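Endo-b-1,4-glucanase (Nasutitermes takasagoensis, PDB 1KS8) probably hydrolyses internal beta-1,4-glucosidic linkages in cellulose and related beta-glucans, as a family 9 endoglucanase with an (alpha/alpha)6 fold. Local coordinates at residues A[9-12]-A[13-16]. Residues are numbered along the deposited sequence; the frame is centred on the assembly and turned at random.
Sequences LRDS and LLFY
The ring of Tyr-16 comes obliquely to Ser-12, its CD2 lying 3.4 Å from the carbonyl O of Ser-12 and its CE2 4.1 Å from OG of that serine. Tyr-16 keeps CG beside its own backbone N (chi1 -78°), which brings the ring back toward the preceding turn. Phe-15 does the reverse: with CG anti to the backbone N (chi1 168°) it turns its ring outward from the 9-12 turn, and the closest approach of the side chain is by CB, 3.3 Å from Ser-12 O; its side chain is about 9 Å from that of the predicted active-site Glu-412. The Ser-12 carbonyl also accepts the N-H of Tyr-16 at 3.1 Å, with an N-H...O angle of 157°. The same i to i+4 ladder runs from Leu-13 to Leu-9, from Leu-14 to Arg-10 and from Phe-15 to Asp-11; a weak extra bond joins Leu-14 N to Asp-11 O. Leu-14 rests its CG 3.5 Å from Arg-10 O, and Leu-13 its CG 3.7 Å from Leu-9 O, so aliphatic carbon lies against the carbonyls of the turn before. Ser-12 OG hydrogen-bonds with Gln-422 OE1 and Asn-418 ND2, and Tyr-16 OH with Thr-415 O, tying helix 5-18 to helix 415-430. Leu-13 packs against helix 89-106 and Tyr-16 against helix 62-78, which sets this largely buried stretch among helices of the (alpha/alpha)6 fold.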
ATOM      1  N   LEU A   9       9.588  -5.110 -10.982  1.00  8.10           N
ATOM      2  CA  LEU A   9       8.459  -5.735 -10.288  1.00  7.14           C
ATOM      3  C   LEU A   9       9.002  -6.726  -9.257  1.00  8.34           C
ATOM      4  O   LEU A   9       8.560  -6.748  -8.108  1.00  8.19           O
ATOM      5  CB  LEU A   9       7.545  -6.463 -11.284  1.00  8.73           C
ATOM      6  CG  LEU A   9       6.370  -7.270 -10.710  1.00  8.04           C
ATOM      7  CD1 LEU A   9       5.522  -6.401  -9.795  1.00 11.07           C
ATOM      8  CD2 LEU A   9       5.523  -7.810 -11.853  1.00 10.11           C
ATOM      9  N   ARG A  10       9.963  -7.547  -9.669  1.00  7.67           N
ATOM     10  CA  ARG A  10      10.567  -8.510  -8.755  1.00  7.81           C
ATOM     11  C   ARG A  10      11.259  -7.764  -7.616  1.00  7.82           C
ATOM     12  O   ARG A  10      11.222  -8.202  -6.466  1.00  7.57           O
ATOM     13  CB  ARG A  10      11.588  -9.382  -9.487  1.00  9.13           C
ATOM     14  CG  ARG A  10      10.989 -10.263 -10.568  1.00 11.29           C
ATOM     15  CD  ARG A  10      12.066 -11.057 -11.301  1.00 15.50           C
ATOM     16  NE  ARG A  10      11.547 -11.639 -12.533  1.00 20.53           N
ATOM     17  CZ  ARG A  10      12.023 -11.375 -13.746  1.00 17.48           C
ATOM     18  NH1 ARG A  10      13.040 -10.536 -13.902  1.00 17.29           N
ATOM     19  NH2 ARG A  10      11.474 -11.948 -14.808  1.00 21.63           N
ATOM     20  N   ASP A  11      11.889  -6.637  -7.936  1.00  8.08           N
ATOM     21  CA  ASP A  11      12.573  -5.842  -6.919  1.00  7.83           C
ATOM     22  C   ASP A  11      11.569  -5.310  -5.902  1.00  7.20           C
ATOM     23  O   ASP A  11      11.828  -5.318  -4.700  1.00  7.33           O
ATOM     24  CB  ASP A  11      13.313  -4.660  -7.552  1.00  7.64           C
ATOM     25  CG  ASP A  11      14.580  -5.070  -8.284  1.00  9.22           C
ATOM     26  OD1 ASP A  11      15.205  -4.178  -8.896  1.00 10.58           O
ATOM     27  OD2 ASP A  11      14.956  -6.260  -8.250  1.00  9.91           O
ATOM     28  N   SER A  12      10.421  -4.840  -6.384  1.00  7.42           N
ATOM     29  CA  SER A  12       9.398  -4.319  -5.484  1.00  7.57           C
ATOM     30  C   SER A  12       8.943  -5.417  -4.522  1.00  7.52           C
ATOM     31  O   SER A  12       8.684  -5.162  -3.346  1.00  7.06           O
ATOM     32  CB  SER A  12       8.209  -3.780  -6.286  1.00  7.63           C
ATOM     33  OG  SER A  12       7.283  -3.108  -5.441  1.00  6.95           O
ATOM     34  N   LEU A  13       8.850  -6.646  -5.020  1.00  6.98           N
ATOM     35  CA  LEU A  13       8.458  -7.752  -4.162  1.00  7.48           C
ATOM     36  C   LEU A  13       9.537  -7.997  -3.109  1.00  8.03           C
ATOM     37  O   LEU A  13       9.232  -8.419  -1.995  1.00  7.65           O
ATOM     38  CB  LEU A  13       8.201  -9.009  -5.002  1.00  7.69           C
ATOM     39  CG  LEU A  13       6.849  -8.954  -5.726  1.00  7.32           C
ATOM     40  CD1 LEU A  13       6.805  -9.986  -6.838  1.00  9.28           C
ATOM     41  CD2 LEU A  13       5.724  -9.178  -4.714  1.00  8.78           C
ATOM     42  N   LEU A  14      10.797  -7.724  -3.447  1.00  7.86           N
ATOM     43  CA  LEU A  14      11.874  -7.890  -2.474  1.00  7.11           C
ATOM     44  C   LEU A  14      11.725  -6.826  -1.391  1.00  6.86           C
ATOM     45  O   LEU A  14      12.060  -7.061  -0.231  1.00  6.92           O
ATOM     46  CB  LEU A  14      13.248  -7.766  -3.140  1.00  8.31           C
ATOM     47  CG  LEU A  14      13.653  -8.899  -4.090  1.00  8.19           C
ATOM     48  CD1 LEU A  14      15.019  -8.591  -4.679  1.00 10.47           C
ATOM     49  CD2 LEU A  14      13.687 -10.228  -3.350  1.00 10.06           C
ATOM     50  N   PHE A  15      11.230  -5.651  -1.766  1.00  6.49           N
ATOM     51  CA  PHE A  15      11.025  -4.608  -0.770  1.00  6.55           C
ATOM     52  C   PHE A  15       9.979  -5.098   0.229  1.00  5.98           C
ATOM     53  O   PHE A  15      10.155  -4.961   1.436  1.00  6.89           O
ATOM     54  CB  PHE A  15      10.553  -3.298  -1.412  1.00  6.77           C
ATOM     55  CG  PHE A  15      10.045  -2.288  -0.410  1.00  6.68           C
ATOM     56  CD1 PHE A  15      10.880  -1.781   0.583  1.00  7.19           C
ATOM     57  CD2 PHE A  15       8.718  -1.868  -0.442  1.00  8.02           C
ATOM     58  CE1 PHE A  15      10.396  -0.871   1.531  1.00  6.48           C
ATOM     59  CE2 PHE A  15       8.228  -0.960   0.502  1.00  8.28           C
ATOM     60  CZ  PHE A  15       9.066  -0.462   1.487  1.00  7.68           C
ATOM     61  N   TYR A  16       8.885  -5.674  -0.263  1.00  6.34           N
ATOM     62  CA  TYR A  16       7.875  -6.159   0.665  1.00  5.94           C
ATOM     63  C   TYR A  16       8.423  -7.276   1.554  1.00  5.80           C
ATOM     64  O   TYR A  16       8.069  -7.359   2.726  1.00  6.87           O
ATOM     65  CB  TYR A  16       6.602  -6.572  -0.089  1.00  6.95           C
ATOM     66  CG  TYR A  16       5.774  -5.364  -0.489  1.00  7.41           C
ATOM     67  CD1 TYR A  16       5.174  -4.559   0.483  1.00  7.21           C
ATOM     68  CD2 TYR A  16       5.648  -4.983  -1.824  1.00  7.81           C
ATOM     69  CE1 TYR A  16       4.477  -3.403   0.133  1.00  7.59           C
ATOM     70  CE2 TYR A  16       4.952  -3.829  -2.185  1.00  7.96           C
ATOM     71  CZ  TYR A  16       4.372  -3.044  -1.203  1.00  7.84           C
ATOM     72  OH  TYR A  16       3.692  -1.900  -1.552  1.00  7.19           O
TER